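DTDP-4-dehydrorhamnose reductase (Bacillus anthracis, PDB 3SC6) catalyses the NADPH-dependent reduction of dTDP-4-dehydrorhamnose to dTDP-L-rhamnose, the closing step of dTDP-L-rhamnose biosynthesis. Local coordinates at residues 151-156 / 187-192; 212-217 / 269-274. All blocks are in the same frame, centred on the assembly; numbering follows the deposited sequence.

Contact 1: 151-156 / 187-192; sequences VRTSWL and SPTYVA. With NAP (NADP nicotinamide-adenine-dinucleotide phosphate), chain G.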
loop_
_atom_site.group_PDB
_atom_site.type_symbol
_atom_site.label_atom_id
_atom_site.label_comp_id
_atom_site.label_asym_id
_atom_site.label_seq_id
_atom_site.Cartn_x
_atom_site.Cartn_y
_atom_site.Cartn_z
ATOM N N VAL A 151 0.823 4.892 -7.131
ATOM C CA VAL A 151 1.580 5.017 -5.893
ATOM C C VAL A 151 1.988 3.670 -5.288
ATOM O O VAL A 151 1.183 2.982 -4.666
ATOM C CB VAL A 151 0.785 5.832 -4.836
ATOM C CG1 VAL A 151 1.560 5.915 -3.533
ATOM C CG2 VAL A 151 0.473 7.232 -5.363
ATOM N N ARG A 152 3.251 3.307 -5.478
ATOM C CA ARG A 152 3.787 2.061 -4.952
ATOM C C ARG A 152 4.255 2.293 -3.527
ATOM O O ARG A 152 4.964 3.264 -3.255
ATOM C CB ARG A 152 4.964 1.611 -5.805
ATOM C CG ARG A 152 4.589 1.273 -7.217
ATOM C CD ARG A 152 5.802 1.078 -8.076
ATOM N NE ARG A 152 5.435 0.746 -9.445
ATOM C CZ ARG A 152 6.293 0.693 -10.455
ATOM N NH1 ARG A 152 7.564 1.027 -10.269
ATOM N NH2 ARG A 152 5.869 0.374 -11.670
ATOM N N THR A 153 3.849 1.406 -2.623
ATOM C CA THR A 153 4.229 1.504 -1.224
ATOM C C THR A 153 4.671 0.109 -0.786
ATOM O O THR A 153 4.693 -0.808 -1.607
ATOM C CB THR A 153 3.073 1.991 -0.353
ATOM O OG1 THR A 153 3.537 2.215 0.983
ATOM C CG2 THR A 153 1.929 0.982 -0.363
ATOM N N SER A 154 5.011 -0.061 0.494
ATOM C CA SER A 154 5.456 -1.370 0.997
ATOM C C SER A 154 5.457 -1.470 2.518
ATOM O O SER A 154 5.628 -0.457 3.203
ATOM C CB SER A 154 6.884 -1.622 0.527
ATOM O OG SER A 154 7.757 -0.619 1.031
ATOM N N TRP A 155 5.270 -2.686 3.050
ATOM C CA TRP A 155 5.277 -2.874 4.505
ATOM C C TRP A 155 4.356 -1.860 5.151
ATOM O O TRP A 155 4.715 -1.183 6.111
ATOM C CB TRP A 155 6.720 -2.706 4.976
ATOM C CG TRP A 155 7.622 -3.837 4.564
ATOM C CD1 TRP A 155 7.768 -4.361 3.312
ATOM C CD2 TRP A 155 8.687 -4.397 5.346
ATOM N NE1 TRP A 155 8.744 -5.323 3.310
ATOM C CE2 TRP A 155 9.342 -5.348 4.539
ATOM C CE3 TRP A 155 9.112 -4.224 6.665
ATOM C CZ2 TRP A 155 10.400 -6.119 5.005
ATOM C CZ3 TRP A 155 10.161 -4.995 7.128
ATOM C CH2 TRP A 155 10.795 -5.930 6.299
ATOM N N LEU A 156 3.153 -1.778 4.602
ATOM C CA LEU A 156 2.137 -0.857 5.066
ATOM C C LEU A 156 1.424 -1.388 6.314
ATOM O O LEU A 156 1.122 -2.578 6.400
ATOM C CB LEU A 156 1.134 -0.638 3.928
ATOM C CG LEU A 156 0.012 0.377 4.101
ATOM C CD1 LEU A 156 0.591 1.759 4.346
ATOM C CD2 LEU A 156 -0.861 0.383 2.862
ATOM N N SER A 187 11.137 -1.405 4.299
ATOM C CA SER A 187 10.885 -0.101 4.894
ATOM C C SER A 187 9.428 0.043 5.343
ATOM O O SER A 187 8.538 0.282 4.522
ATOM C CB SER A 187 11.241 1.001 3.899
ATOM O OG SER A 187 10.465 0.879 2.726
ATOM N N PRO A 188 9.183 -0.110 6.652
ATOM C CA PRO A 188 7.842 0.006 7.214
ATOM C C PRO A 188 7.206 1.340 6.871
ATOM O O PRO A 188 7.819 2.384 7.079
ATOM C CB PRO A 188 8.082 -0.088 8.722
ATOM C CG PRO A 188 9.374 -0.800 8.866
ATOM C CD PRO A 188 10.186 -0.471 7.666
ATOM N N THR A 189 5.982 1.305 6.355
ATOM C CA THR A 189 5.277 2.521 5.985
ATOM C C THR A 189 3.956 2.667 6.727
ATOM O O THR A 189 3.058 1.840 6.580
ATOM C CB THR A 189 4.992 2.552 4.480
ATOM O OG1 THR A 189 6.232 2.518 3.762
ATOM C CG2 THR A 189 4.231 3.804 4.110
ATOM N N TYR A 190 3.847 3.725 7.524
ATOM C CA TYR A 190 2.631 3.988 8.287
ATOM C C TYR A 190 1.589 4.757 7.478
ATOM O O TYR A 190 1.829 5.873 7.026
ATOM C CB TYR A 190 2.958 4.663 9.626
ATOM C CG TYR A 190 1.750 5.136 10.399
ATOM C CD1 TYR A 190 0.627 4.337 10.533
ATOM C CD2 TYR A 190 1.786 6.328 11.110
ATOM C CE1 TYR A 190 -0.470 4.762 11.260
ATOM C CE2 TYR A 190 0.704 6.748 11.858
ATOM C CZ TYR A 190 -0.420 5.961 11.927
ATOM O OH TYR A 190 -1.500 6.372 12.664
ATOM N N VAL A 191 0.435 4.118 7.302
ATOM C CA VAL A 191 -0.694 4.672 6.551
ATOM C C VAL A 191 -0.881 6.179 6.697
ATOM O O VAL A 191 -1.096 6.870 5.712
ATOM C CB VAL A 191 -2.013 3.966 6.939
ATOM C CG1 VAL A 191 -3.190 4.611 6.242
ATOM C CG2 VAL A 191 -1.943 2.476 6.608
ATOM N N ALA A 192 -0.805 6.695 7.918
ATOM C CA ALA A 192 -0.977 8.133 8.129
ATOM C C ALA A 192 -0.010 8.946 7.276
ATOM O O ALA A 192 -0.409 9.957 6.699
ATOM C CB ALA A 192 -0.828 8.491 9.586
HETATM P PA NAP G . -6.473 -4.754 2.626
HETATM O O1A NAP G . -6.570 -6.191 2.176
HETATM O O2A NAP G . -6.843 -4.399 4.050
HETATM O O5B NAP G . -7.350 -3.832 1.641
HETATM C C5B NAP G . -7.909 -4.333 0.430
HETATM C C4B NAP G . -9.427 -4.226 0.506
HETATM O O4B NAP G . -10.002 -4.499 -0.782
HETATM C C3B NAP G . -10.026 -5.226 1.494
HETATM O O3B NAP G . -10.818 -4.574 2.491
HETATM C C2B NAP G . -10.894 -6.126 0.645
HETATM O O2B NAP G . -12.078 -6.533 1.329
HETATM C C1B NAP G . -11.194 -5.254 -0.568
HETATM N N9A NAP G . -11.658 -6.051 -1.736
HETATM C C8A NAP G . -11.398 -7.344 -2.008
HETATM N N7A NAP G . -12.039 -7.685 -3.150
HETATM C C5A NAP G . -12.709 -6.599 -3.580
HETATM C C6A NAP G . -13.588 -6.319 -4.740
HETATM N N6A NAP G . -13.859 -7.285 -5.652
HETATM N N1A NAP G . -14.103 -5.075 -4.866
HETATM C C2A NAP G . -13.826 -4.120 -3.957
HETATM N N3A NAP G . -13.032 -4.358 -2.893
HETATM C C4A NAP G . -12.469 -5.576 -2.685
HETATM O O3 NAP G . -4.977 -4.225 2.325
HETATM P PN NAP G . -4.578 -2.655 2.320
HETATM O O1N NAP G . -3.153 -2.542 2.807
HETATM O O2N NAP G . -5.671 -1.833 2.957
HETATM O O5D NAP G . -4.586 -2.303 0.754
HETATM C C5D NAP G . -4.076 -1.054 0.287
HETATM C C4D NAP G . -3.321 -1.239 -1.028
HETATM O O4D NAP G . -1.904 -1.201 -0.795
HETATM C C3D NAP G . -3.626 -2.570 -1.710
HETATM O O3D NAP G . -4.062 -2.346 -3.054
HETATM C C2D NAP G . -2.322 -3.339 -1.698
HETATM O O2D NAP G . -2.159 -4.059 -2.920
HETATM C C1D NAP G . -1.257 -2.263 -1.508
HETATM N N1N NAP G . -0.070 -2.731 -0.777
HETATM C C2N NAP G . -0.191 -3.205 0.475
HETATM C C3N NAP G . 0.926 -3.648 1.183
HETATM C C7N NAP G . 0.756 -4.176 2.582
HETATM O O7N NAP G . -0.372 -4.274 3.044
HETATM N N7N NAP G . 1.823 -4.525 3.299
HETATM C C4N NAP G . 2.178 -3.589 0.576
HETATM C C5N NAP G . 2.278 -3.091 -0.712
HETATM C C6N NAP G . 1.132 -2.662 -1.372
HETATM P P2B NAP G . -12.228 -8.039 1.886
HETATM O O1X NAP G . -13.466 -7.959 2.746
HETATM O O2X NAP G . -12.386 -8.893 0.651
HETATM O O3X NAP G . -10.949 -8.288 2.647
#
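Trp155 O accepts the backbone N-H of Thr189 at 2.8 Å (Thr189 N to Trp155 O), a nearly straight bond, 175° at the hydrogen, although the donor stands well above the carbonyl plane. One residue earlier a side chain does the same work: Thr189 OG1 donates to Ser154 O over 3.1 Å, this time in the carbonyl plane. Successive carbonyls are thus held by the amide and the hydroxyl of a single threonine. The hydroxyl can reach because OG1 sits beside its own backbone N (chi1 -61°), which sends the methyl the other way, to lie 3.6 Å (Thr189 CG2 to Thr153 OG1) from a hydroxyl that is itself hydrogen-bonded to Val212 O. Leu156 pairs with Thr189 in a parallel bridge, and its CA-H points at Thr189 O, 3.2 Å from Leu156 CA. With CG anti to the backbone N (chi1 -175°), the Leu156 side chain brings CD1 to 3.5 Å from Val191 CG2, on the first turn of helix 191-202, while CB and CD2 border the cofactor. Trp155 and Pro188 run side by side in the same direction, Trp155 CE3 being 4.0 Å from Pro188 CD; Ser187 N lies over one face of the indole, toward its rim, and Trp220 stacks on the ring. The nicotinamide meets the same backbone from another direction: its C5N lies near Thr153 O, its C4N is 4.0 Å from Ser154 CA, and its carboxamide nitrogen N7N approaches Leu156 N at 3.3 Å. All nine touching residues are buried, and both Thr189 bonds fall on carbonyls beside the nicotinamide, consistent with their steadying that backbone. Parallel strands whose carboxyl ends line the dinucleotide site are the hallmark of the Rossmann fold, and residues 153-156 do so here for NADP.

Contact 2: 212-217 / 269-274; sequences VSNTGS and QMPSWE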
loop_
_atom_site.group_PDB
_atom_site.type_symbol
_atom_site.label_atom_id
_atom_site.label_comp_id
_atom_site.label_asym_id
_atom_site.label_seq_id
_atom_site.Cartn_x
_atom_site.Cartn_y
_atom_site.Cartn_z
ATOM N N VAL A 212 6.097 5.819 -2.615
ATOM C CA VAL A 212 5.842 6.466 -1.335
ATOM C C VAL A 212 5.992 5.463 -0.203
ATOM O O VAL A 212 5.221 4.504 -0.095
ATOM C CB VAL A 212 4.434 7.068 -1.282
ATOM C CG1 VAL A 212 4.194 7.729 0.070
ATOM C CG2 VAL A 212 4.252 8.073 -2.411
ATOM N N SER A 213 6.996 5.694 0.636
ATOM C CA SER A 213 7.287 4.838 1.772
ATOM C C SER A 213 8.089 5.651 2.746
ATOM O O SER A 213 8.598 6.710 2.392
ATOM C CB SER A 213 8.145 3.649 1.344
ATOM O OG SER A 213 7.500 2.872 0.357
ATOM N N ASN A 214 8.207 5.172 3.977
ATOM C CA ASN A 214 8.984 5.891 4.963
ATOM C C ASN A 214 10.457 5.695 4.631
ATOM O O ASN A 214 10.844 4.675 4.055
ATOM C CB ASN A 214 8.657 5.433 6.383
ATOM C CG ASN A 214 7.227 5.749 6.790
ATOM O OD1 ASN A 214 6.738 5.257 7.801
ATOM N ND2 ASN A 214 6.551 6.563 5.995
ATOM N N THR A 215 11.262 6.692 4.979
ATOM C CA THR A 215 12.697 6.678 4.729
ATOM C C THR A 215 13.442 5.611 5.519
ATOM O O THR A 215 12.986 5.170 6.571
ATOM C CB THR A 215 13.311 8.046 5.100
ATOM O OG1 THR A 215 12.683 9.074 4.328
ATOM C CG2 THR A 215 14.814 8.065 4.851
ATOM N N GLY A 216 14.588 5.196 4.987
ATOM C CA GLY A 216 15.434 4.192 5.626
ATOM C C GLY A 216 15.094 2.741 5.357
ATOM O O GLY A 216 13.955 2.401 5.040
ATOM N N SER A 217 16.111 1.891 5.475
ATOM C CA SER A 217 15.963 0.462 5.269
ATOM C C SER A 217 15.703 -0.110 6.652
ATOM O O SER A 217 15.915 0.577 7.655
ATOM C CB SER A 217 17.230 -0.141 4.663
ATOM O OG SER A 217 18.338 0.034 5.525
ATOM N N GLN A 269 10.608 14.957 1.587
ATOM C CA GLN A 269 10.829 13.545 1.865
ATOM C C GLN A 269 9.930 13.023 2.973
ATOM O O GLN A 269 9.552 13.756 3.887
ATOM C CB GLN A 269 12.293 13.291 2.243
ATOM C CG GLN A 269 13.294 13.647 1.150
ATOM C CD GLN A 269 14.735 13.372 1.558
ATOM O OE1 GLN A 269 15.005 12.904 2.667
ATOM N NE2 GLN A 269 15.669 13.667 0.657
ATOM N N MET A 270 9.588 11.744 2.867
ATOM C CA MET A 270 8.747 11.071 3.840
ATOM C C MET A 270 9.533 10.928 5.132
ATOM O O MET A 270 10.765 10.982 5.120
ATOM C CB MET A 270 8.409 9.663 3.337
ATOM C CG MET A 270 7.577 9.594 2.069
ATOM S SD MET A 270 5.894 10.182 2.297
ATOM C CE MET A 270 5.290 9.003 3.503
ATOM N N PRO A 271 8.830 10.770 6.262
ATOM C CA PRO A 271 9.555 10.603 7.512
ATOM C C PRO A 271 10.203 9.224 7.516
ATOM O O PRO A 271 9.867 8.388 6.675
ATOM C CB PRO A 271 8.455 10.672 8.580
ATOM C CG PRO A 271 7.275 11.284 7.908
ATOM C CD PRO A 271 7.378 10.912 6.471
ATOM N N SER A 272 11.125 8.983 8.442
ATOM C CA SER A 272 11.786 7.686 8.519
ATOM C C SER A 272 10.793 6.679 9.085
ATOM O O SER A 272 9.847 7.060 9.771
ATOM C CB SER A 272 13.019 7.765 9.409
ATOM O OG SER A 272 12.658 8.157 10.718
ATOM N N TRP A 273 10.998 5.398 8.789
ATOM C CA TRP A 273 10.103 4.352 9.285
ATOM C C TRP A 273 10.113 4.398 10.801
ATOM O O TRP A 273 9.101 4.151 11.458
ATOM C CB TRP A 273 10.547 2.966 8.805
ATOM C CG TRP A 273 11.914 2.552 9.281
ATOM C CD1 TRP A 273 13.102 2.738 8.635
ATOM C CD2 TRP A 273 12.227 1.887 10.508
ATOM N NE1 TRP A 273 14.135 2.227 9.382
ATOM C CE2 TRP A 273 13.624 1.698 10.537
ATOM C CE3 TRP A 273 11.462 1.434 11.588
ATOM C CZ2 TRP A 273 14.269 1.074 11.601
ATOM C CZ3 TRP A 273 12.105 0.815 12.642
ATOM C CH2 TRP A 273 13.494 0.640 12.641
ATOM N N GLU A 274 11.282 4.731 11.333
ATOM C CA GLU A 274 11.510 4.836 12.761
ATOM C C GLU A 274 10.606 5.924 13.313
ATOM O O GLU A 274 9.965 5.762 14.348
ATOM C CB GLU A 274 12.974 5.214 12.993
ATOM C CG GLU A 274 13.948 4.208 12.398
ATOM C CD GLU A 274 15.395 4.613 12.530
ATOM O OE1 GLU A 274 15.668 5.724 13.035
ATOM O OE2 GLU A 274 16.266 3.823 12.103
HETATM O O HOH W 1 6.862 3.377 9.826
#
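The indole of Trp273 meets the 212-217 loop at its edge, where Thr215 O lies near the ring plane, 3.2 Å from Trp273 CD1; over the centre of one face sits CG of the next residue, Glu274. Ser217 O approaches the ring obliquely, 3.0 Å from Trp273 NE1. This is the N-terminus of helix 273-283, with Ser272 as the N-cap residue, whose OG caps the backbone N of Glu275. The loop clasps the start of the helix through Thr215, whose backbone is bridged to that of Ser272. Thr215 N donates to Pro271 O, and Trp273 N, at the first turn, donates to Thr215 O over 3.0 Å, in the carbonyl plane. An amide at a helix start, lacking a partner from a preceding turn, thereby finds its acceptor in the loop. A third bond comes from the side chain: Thr215 OG1, set beside its own backbone N (chi1 -59°), gives its proton to Met270 O at 2.8 Å, from above the carbonyl plane. Asn214 lays its CB against Trp273 N, and a water lies within hydrogen-bonding distance of both Asn214 OD1 and Trp273 O, though it has more acceptors in reach than protons; the same OD1 also receives the backbone N-H of Tyr190. On the other flank Met270 is bent at both chi2 and chi3, which turns its sulfur and methyl toward the side chains of Val212 and Asn214. Its CB and CG pass along Ser213 O, and its methyl CE reaches Asn214 ND2, at 3.7 Å. The sulfur ends the contact in an apolar touch: the Met270 and Val212 side chains cross at about a right angle, with SD 3.7 Å from Val212 CG1.

The two contacts follow one another along the chain, contact 1 closing before contact 2 opens, and their centres lie about 9 Å apart. Contact 1 lies in the main sheet, where strand 148-157 pairs in parallel with 185-190 and 208-211; contact 2 begins in the loop that follows 208-211. Arg152 O and Val212 N, 2.9 Å apart, probably form a hydrogen bond that joins them directly, and Pro188 rests on Trp273. Contact 1 is deep and borders the nicotinamide, whereas contact 2, farther from the chain centre and partly exposed, ties in the C-terminal helix 273-283. Together they link the cofactor-lining strand 148-157 to the last helix by way of the loop 212-217.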